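Local coordinates for acetylglutamate kinase (Streptococcus mutans, PDB 3L86), which probably catalyses the ATP-dependent phosphorylation of N-acetyl-L-glutamate, the second step on the route from glutamate to N-acetylornithine in arginine biosynthesis, at residues 62-74 and 165-179. Residues are numbered along the deposited sequence; the frame is centred on the assembly and turned at random.
Sequences WQDAGKQLVIVHG and IEEFLENRQIPILAS. With NLG (N-acetyl-L-glutamate), chain C.
Ile71 O accepts Leu177 N over 2.8 Å, while the CA-H of Ile176 leans on the same oxygen. Ile71 N gives a straight bond to Pro175 O; Ile71 thus bonds to both neighbours of its partner Ile176, the parallel pattern, in the central sheet of the amino acid kinase fold. His73 N bonds to Leu177 O, and the axes of strands 68-73 and 174-178 differ by 18°. Proline at 175 has no N-H for Leu69 O and sets its CD 3.7 Å from it, so regular bonding begins at Pro175 O.

On one face, helix 165-170 covers the N-terminal part of strand 68-73: Val70 CG2 meets Ile165 CG2 at 3.8 Å and also touches Leu169 CD2 and Pro175 CG, three apolar contacts for one methyl. The short beta-branched valine fits between strand and helix; Val200 and Leu204 join it, and helix 193-203 continues to Val72. On the other, Leu69 and Ile174 lie side by side, and Ile174 CG2 rests 3.4 Å from Leu69 O. Gln63 holds CG opposite its backbone N (chi1 178°), its extended chain carrying NE2 to Ile174 CG1 and a hydrogen bond with Ser129 O; Val128 and helix 101-125 help cover this face.

At the strands' C-terminal ends, where N-acetyl-L-glutamate binds, Gly74 CA lies 3.4 Å from NLG OE2, a closeness that a side chain would prevent. Ser179 OG sits 3.6 Å from NLG CG. The His73 ring has Ala178 CA over one face and Ile176 CG2 at its edge; ND1 fixes its rotation, donating in the ring plane to a lone pair of Gly74 O at 3.0 Å.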
loop_
_atom_site.group_PDB
_atom_site.type_symbol
_atom_site.label_atom_id
_atom_site.label_comp_id
_atom_site.label_asym_id
_atom_site.label_seq_id
_atom_site.Cartn_x
_atom_site.Cartn_y
_atom_site.Cartn_z
ATOM N N TRP A 62 -11.024 9.812 13.457
ATOM C CA TRP A 62 -9.910 10.652 12.954
ATOM C C TRP A 62 -10.395 11.727 11.964
ATOM O O TRP A 62 -9.928 12.895 11.987
ATOM C CB TRP A 62 -8.759 9.824 12.301
ATOM C CG TRP A 62 -7.732 9.168 13.274
ATOM C CD1 TRP A 62 -7.362 9.604 14.542
ATOM C CD2 TRP A 62 -6.964 7.984 13.012
ATOM N NE1 TRP A 62 -6.392 8.731 15.081
ATOM C CE2 TRP A 62 -6.141 7.738 14.157
ATOM C CE3 TRP A 62 -6.870 7.113 11.897
ATOM C CZ2 TRP A 62 -5.278 6.645 14.230
ATOM C CZ3 TRP A 62 -6.006 6.020 11.978
ATOM C CH2 TRP A 62 -5.194 5.818 13.108
ATOM N N GLN A 63 -11.258 11.342 11.024
ATOM C CA GLN A 63 -11.724 12.286 10.003
ATOM C C GLN A 63 -12.548 13.400 10.691
ATOM O O GLN A 63 -12.339 14.592 10.454
ATOM C CB GLN A 63 -12.599 11.559 8.967
ATOM C CG GLN A 63 -13.199 12.514 7.858
ATOM C CD GLN A 63 -13.939 11.746 6.760
ATOM O OE1 GLN A 63 -14.973 11.102 6.997
ATOM N NE2 GLN A 63 -13.399 11.800 5.556
ATOM N N ASP A 64 -13.447 13.036 11.588
ATOM C CA ASP A 64 -14.208 14.066 12.383
ATOM C C ASP A 64 -13.370 14.977 13.295
ATOM O O ASP A 64 -13.865 16.064 13.695
ATOM C CB ASP A 64 -15.276 13.368 13.253
ATOM C CG ASP A 64 -16.402 12.715 12.431
ATOM O OD1 ASP A 64 -16.572 13.023 11.242
ATOM O OD2 ASP A 64 -17.157 11.889 12.977
ATOM N N ALA A 65 -12.153 14.527 13.696
ATOM C CA ALA A 65 -11.231 15.325 14.518
ATOM C C ALA A 65 -10.296 16.143 13.660
ATOM O O ALA A 65 -9.378 16.806 14.173
ATOM C CB ALA A 65 -10.416 14.404 15.488
ATOM N N GLY A 66 -10.501 16.107 12.335
ATOM C CA GLY A 66 -9.723 16.985 11.497
ATOM C C GLY A 66 -8.445 16.375 10.919
ATOM O O GLY A 66 -7.672 17.095 10.296
ATOM N N LYS A 67 -8.147 15.128 11.169
ATOM C CA LYS A 67 -6.966 14.503 10.625
ATOM C C LYS A 67 -7.035 14.350 9.077
ATOM O O LYS A 67 -8.089 14.152 8.555
ATOM C CB LYS A 67 -6.729 13.185 11.332
ATOM C CG LYS A 67 -5.336 12.676 11.282
ATOM C CD LYS A 67 -4.964 11.761 12.403
ATOM C CE LYS A 67 -4.697 12.404 13.732
ATOM N NZ LYS A 67 -3.609 13.259 13.783
ATOM N N GLN A 68 -5.935 14.495 8.364
ATOM C CA GLN A 68 -5.991 14.267 6.899
ATOM C C GLN A 68 -5.511 12.853 6.597
ATOM O O GLN A 68 -4.394 12.485 6.999
ATOM C CB GLN A 68 -5.080 15.288 6.172
ATOM C CG GLN A 68 -5.468 16.785 6.520
ATOM C CD GLN A 68 -4.314 17.718 6.148
ATOM O OE1 GLN A 68 -4.131 18.023 4.981
ATOM N NE2 GLN A 68 -3.484 18.093 7.127
ATOM N N LEU A 69 -6.327 12.085 5.876
ATOM C CA LEU A 69 -6.074 10.651 5.727
ATOM C C LEU A 69 -5.971 10.319 4.231
ATOM O O LEU A 69 -6.763 10.839 3.432
ATOM C CB LEU A 69 -7.207 9.835 6.390
ATOM C CG LEU A 69 -7.153 9.198 7.791
ATOM C CD1 LEU A 69 -6.154 9.720 8.811
ATOM C CD2 LEU A 69 -8.528 8.877 8.445
ATOM N N VAL A 70 -4.989 9.483 3.855
ATOM C CA VAL A 70 -4.905 8.976 2.460
ATOM C C VAL A 70 -4.804 7.464 2.564
ATOM O O VAL A 70 -4.026 6.986 3.387
ATOM C CB VAL A 70 -3.654 9.538 1.693
ATOM C CG1 VAL A 70 -3.519 8.879 0.330
ATOM C CG2 VAL A 70 -3.751 11.116 1.526
ATOM N N ILE A 71 -5.605 6.721 1.781
ATOM C CA ILE A 71 -5.608 5.259 1.762
ATOM C C ILE A 71 -5.037 4.699 0.421
ATOM O O ILE A 71 -5.438 5.132 -0.696
ATOM C CB ILE A 71 -7.033 4.660 2.036
ATOM C CG1 ILE A 71 -7.447 4.833 3.511
ATOM C CG2 ILE A 71 -7.156 3.107 1.602
ATOM C CD1 ILE A 71 -8.959 4.531 3.768
ATOM N N VAL A 72 -4.055 3.797 0.547
ATOM C CA VAL A 72 -3.433 3.030 -0.549
ATOM C C VAL A 72 -3.797 1.560 -0.233
ATOM O O VAL A 72 -3.961 1.211 0.936
ATOM C CB VAL A 72 -1.888 3.223 -0.572
ATOM C CG1 VAL A 72 -1.167 2.244 -1.571
ATOM C CG2 VAL A 72 -1.530 4.773 -0.823
ATOM N N HIS A 73 -4.037 0.759 -1.283
ATOM C CA HIS A 73 -4.368 -0.642 -1.153
ATOM C C HIS A 73 -3.748 -1.496 -2.295
ATOM O O HIS A 73 -3.512 -0.981 -3.461
ATOM C CB HIS A 73 -5.891 -0.855 -1.076
ATOM C CG HIS A 73 -6.605 -0.744 -2.392
ATOM N ND1 HIS A 73 -6.670 -1.797 -3.302
ATOM C CD2 HIS A 73 -7.345 0.263 -2.919
ATOM C CE1 HIS A 73 -7.388 -1.417 -4.350
ATOM N NE2 HIS A 73 -7.832 -0.184 -4.129
ATOM N N GLY A 74 -3.476 -2.764 -1.971
ATOM C CA GLY A 74 -3.080 -3.786 -2.980
ATOM C C GLY A 74 -4.179 -4.828 -3.210
ATOM O O GLY A 74 -5.404 -4.502 -3.186
ATOM N N ILE A 165 -4.070 15.180 -4.910
ATOM C CA ILE A 165 -4.412 14.578 -3.599
ATOM C C ILE A 165 -4.862 15.731 -2.648
ATOM O O ILE A 165 -5.783 15.584 -1.872
ATOM C CB ILE A 165 -3.174 13.784 -2.979
ATOM C CG1 ILE A 165 -2.895 12.498 -3.775
ATOM C CG2 ILE A 165 -3.394 13.468 -1.479
ATOM C CD1 ILE A 165 -1.493 11.945 -3.563
ATOM N N GLU A 166 -4.190 16.871 -2.737
ATOM C CA GLU A 166 -4.510 18.029 -1.878
ATOM C C GLU A 166 -5.935 18.592 -2.116
ATOM O O GLU A 166 -6.556 19.109 -1.191
ATOM C CB GLU A 166 -3.366 19.089 -1.951
ATOM C CG GLU A 166 -2.166 18.726 -1.069
ATOM C CD GLU A 166 -0.919 19.585 -1.256
ATOM O OE1 GLU A 166 -0.931 20.502 -2.079
ATOM O OE2 GLU A 166 0.104 19.330 -0.597
ATOM N N GLU A 167 -6.484 18.452 -3.328
ATOM C CA GLU A 167 -7.873 18.885 -3.598
ATOM C C GLU A 167 -8.906 18.074 -2.862
ATOM O O GLU A 167 -9.924 18.622 -2.373
ATOM C CB GLU A 167 -8.217 18.821 -5.081
ATOM C CG GLU A 167 -7.553 19.907 -5.907
ATOM N N PHE A 168 -8.682 16.757 -2.818
ATOM C CA PHE A 168 -9.528 15.882 -2.030
ATOM C C PHE A 168 -9.387 16.250 -0.563
ATOM O O PHE A 168 -10.381 16.391 0.115
ATOM C CB PHE A 168 -9.138 14.392 -2.213
ATOM C CG PHE A 168 -9.480 13.861 -3.552
ATOM C CD1 PHE A 168 -10.738 13.390 -3.813
ATOM C CD2 PHE A 168 -8.550 13.904 -4.582
ATOM C CE1 PHE A 168 -11.081 12.931 -5.086
ATOM C CE2 PHE A 168 -8.880 13.438 -5.840
ATOM C CZ PHE A 168 -10.152 12.947 -6.090
ATOM N N LEU A 169 -8.163 16.375 -0.056
ATOM C CA LEU A 169 -8.038 16.618 1.373
ATOM C C LEU A 169 -8.660 17.987 1.733
ATOM O O LEU A 169 -9.315 18.125 2.763
ATOM C CB LEU A 169 -6.586 16.541 1.848
ATOM C CG LEU A 169 -5.700 15.299 1.633
ATOM C CD1 LEU A 169 -4.261 15.543 2.095
ATOM C CD2 LEU A 169 -6.281 14.101 2.313
ATOM N N GLU A 170 -8.465 18.992 0.875
ATOM C CA GLU A 170 -8.968 20.331 1.197
ATOM C C GLU A 170 -10.467 20.227 1.258
ATOM O O GLU A 170 -11.155 21.058 1.851
ATOM C CB GLU A 170 -8.538 21.372 0.145
ATOM N N ASN A 171 -10.981 19.164 0.657
ATOM C CA ASN A 171 -12.407 18.987 0.562
ATOM C C ASN A 171 -12.917 18.035 1.676
ATOM O O ASN A 171 -14.054 17.624 1.663
ATOM C CB ASN A 171 -12.754 18.489 -0.841
ATOM C CG ASN A 171 -14.108 18.963 -1.312
ATOM O OD1 ASN A 171 -14.347 20.175 -1.424
ATOM N ND2 ASN A 171 -15.007 18.012 -1.635
ATOM N N ARG A 172 -12.073 17.691 2.627
ATOM C CA ARG A 172 -12.399 16.729 3.674
ATOM C C ARG A 172 -12.950 15.436 3.081
ATOM O O ARG A 172 -13.974 14.911 3.581
ATOM C CB ARG A 172 -13.406 17.327 4.658
ATOM C CG ARG A 172 -12.857 18.480 5.483
ATOM C CD ARG A 172 -13.841 19.045 6.495
ATOM N NE ARG A 172 -13.292 20.192 7.212
ATOM C CZ ARG A 172 -13.982 20.938 8.063
ATOM N NH1 ARG A 172 -15.255 20.659 8.313
ATOM N NH2 ARG A 172 -13.401 21.964 8.672
ATOM N N GLN A 173 -12.294 14.801 2.117
ATOM C CA GLN A 173 -12.730 13.513 1.520
ATOM C C GLN A 173 -11.455 12.655 1.466
ATOM O O GLN A 173 -10.367 13.198 1.221
ATOM C CB GLN A 173 -13.274 13.759 0.104
ATOM C CG GLN A 173 -14.422 12.853 -0.364
ATOM C CD GLN A 173 -14.759 13.030 -1.848
ATOM O OE1 GLN A 173 -13.943 13.541 -2.628
ATOM N NE2 GLN A 173 -15.953 12.588 -2.247
ATOM N N ILE A 174 -11.545 11.356 1.772
ATOM C CA ILE A 174 -10.324 10.508 1.757
ATOM C C ILE A 174 -10.148 9.936 0.355
ATOM O O ILE A 174 -11.020 9.205 -0.117
ATOM C CB ILE A 174 -10.406 9.333 2.764
ATOM C CG1 ILE A 174 -10.566 9.867 4.200
ATOM C CG2 ILE A 174 -9.139 8.468 2.678
ATOM C CD1 ILE A 174 -10.991 8.822 5.245
ATOM N N PRO A 175 -9.024 10.267 -0.308
ATOM C CA PRO A 175 -8.784 9.553 -1.575
ATOM C C PRO A 175 -8.355 8.112 -1.336
ATOM O O PRO A 175 -7.444 7.895 -0.542
ATOM C CB PRO A 175 -7.607 10.304 -2.195
ATOM C CG PRO A 175 -6.845 10.997 -0.999
ATOM C CD PRO A 175 -8.033 11.351 -0.037
ATOM N N ILE A 176 -8.971 7.175 -2.074
ATOM C CA ILE A 176 -8.554 5.749 -2.139
ATOM C C ILE A 176 -7.792 5.397 -3.450
ATOM O O ILE A 176 -8.357 5.488 -4.588
ATOM C CB ILE A 176 -9.765 4.825 -1.924
ATOM C CG1 ILE A 176 -10.365 5.058 -0.508
ATOM C CG2 ILE A 176 -9.369 3.324 -2.044
ATOM C CD1 ILE A 176 -11.871 4.599 -0.383
ATOM N N LEU A 177 -6.526 5.001 -3.284
ATOM C CA LEU A 177 -5.621 4.676 -4.415
ATOM C C LEU A 177 -5.191 3.234 -4.527
ATOM O O LEU A 177 -4.425 2.721 -3.700
ATOM C CB LEU A 177 -4.320 5.420 -4.264
ATOM C CG LEU A 177 -3.959 6.700 -4.911
ATOM C CD1 LEU A 177 -4.998 7.757 -4.510
ATOM C CD2 LEU A 177 -2.527 7.114 -4.451
ATOM N N ALA A 178 -5.585 2.598 -5.612
ATOM C CA ALA A 178 -5.062 1.255 -5.965
ATOM C C ALA A 178 -3.575 1.298 -6.355
ATOM O O ALA A 178 -3.096 2.351 -6.797
ATOM C CB ALA A 178 -5.872 0.677 -7.133
ATOM N N SER A 179 -2.879 0.138 -6.275
ATOM C CA SER A 179 -1.447 0.126 -6.570
ATOM C C SER A 179 -1.152 0.010 -8.079
ATOM O O SER A 179 -0.818 -1.112 -8.569
ATOM C CB SER A 179 -0.716 -0.978 -5.806
ATOM O OG SER A 179 -1.298 -2.266 -6.036
HETATM C CA NLG C . 1.831 -6.285 -6.860
HETATM C C NLG C . 3.091 -6.391 -7.509
HETATM O OXT NLG C . 3.864 -7.350 -7.418
HETATM O O NLG C . 3.760 -5.662 -8.144
HETATM C CB NLG C . 0.579 -5.409 -6.679
HETATM C CG NLG C . -0.524 -5.755 -5.595
HETATM C CD NLG C . -0.241 -5.860 -4.037
HETATM O OE1 NLG C . 0.788 -5.398 -3.636
HETATM O OE2 NLG C . -0.992 -6.415 -3.218
HETATM C C7 NLG C . 0.746 -8.362 -6.978
HETATM C C8 NLG C . 0.307 -9.246 -6.282
HETATM O O7 NLG C . 0.715 -8.285 -8.182
HETATM N N2 NLG C . 1.343 -7.358 -6.461
#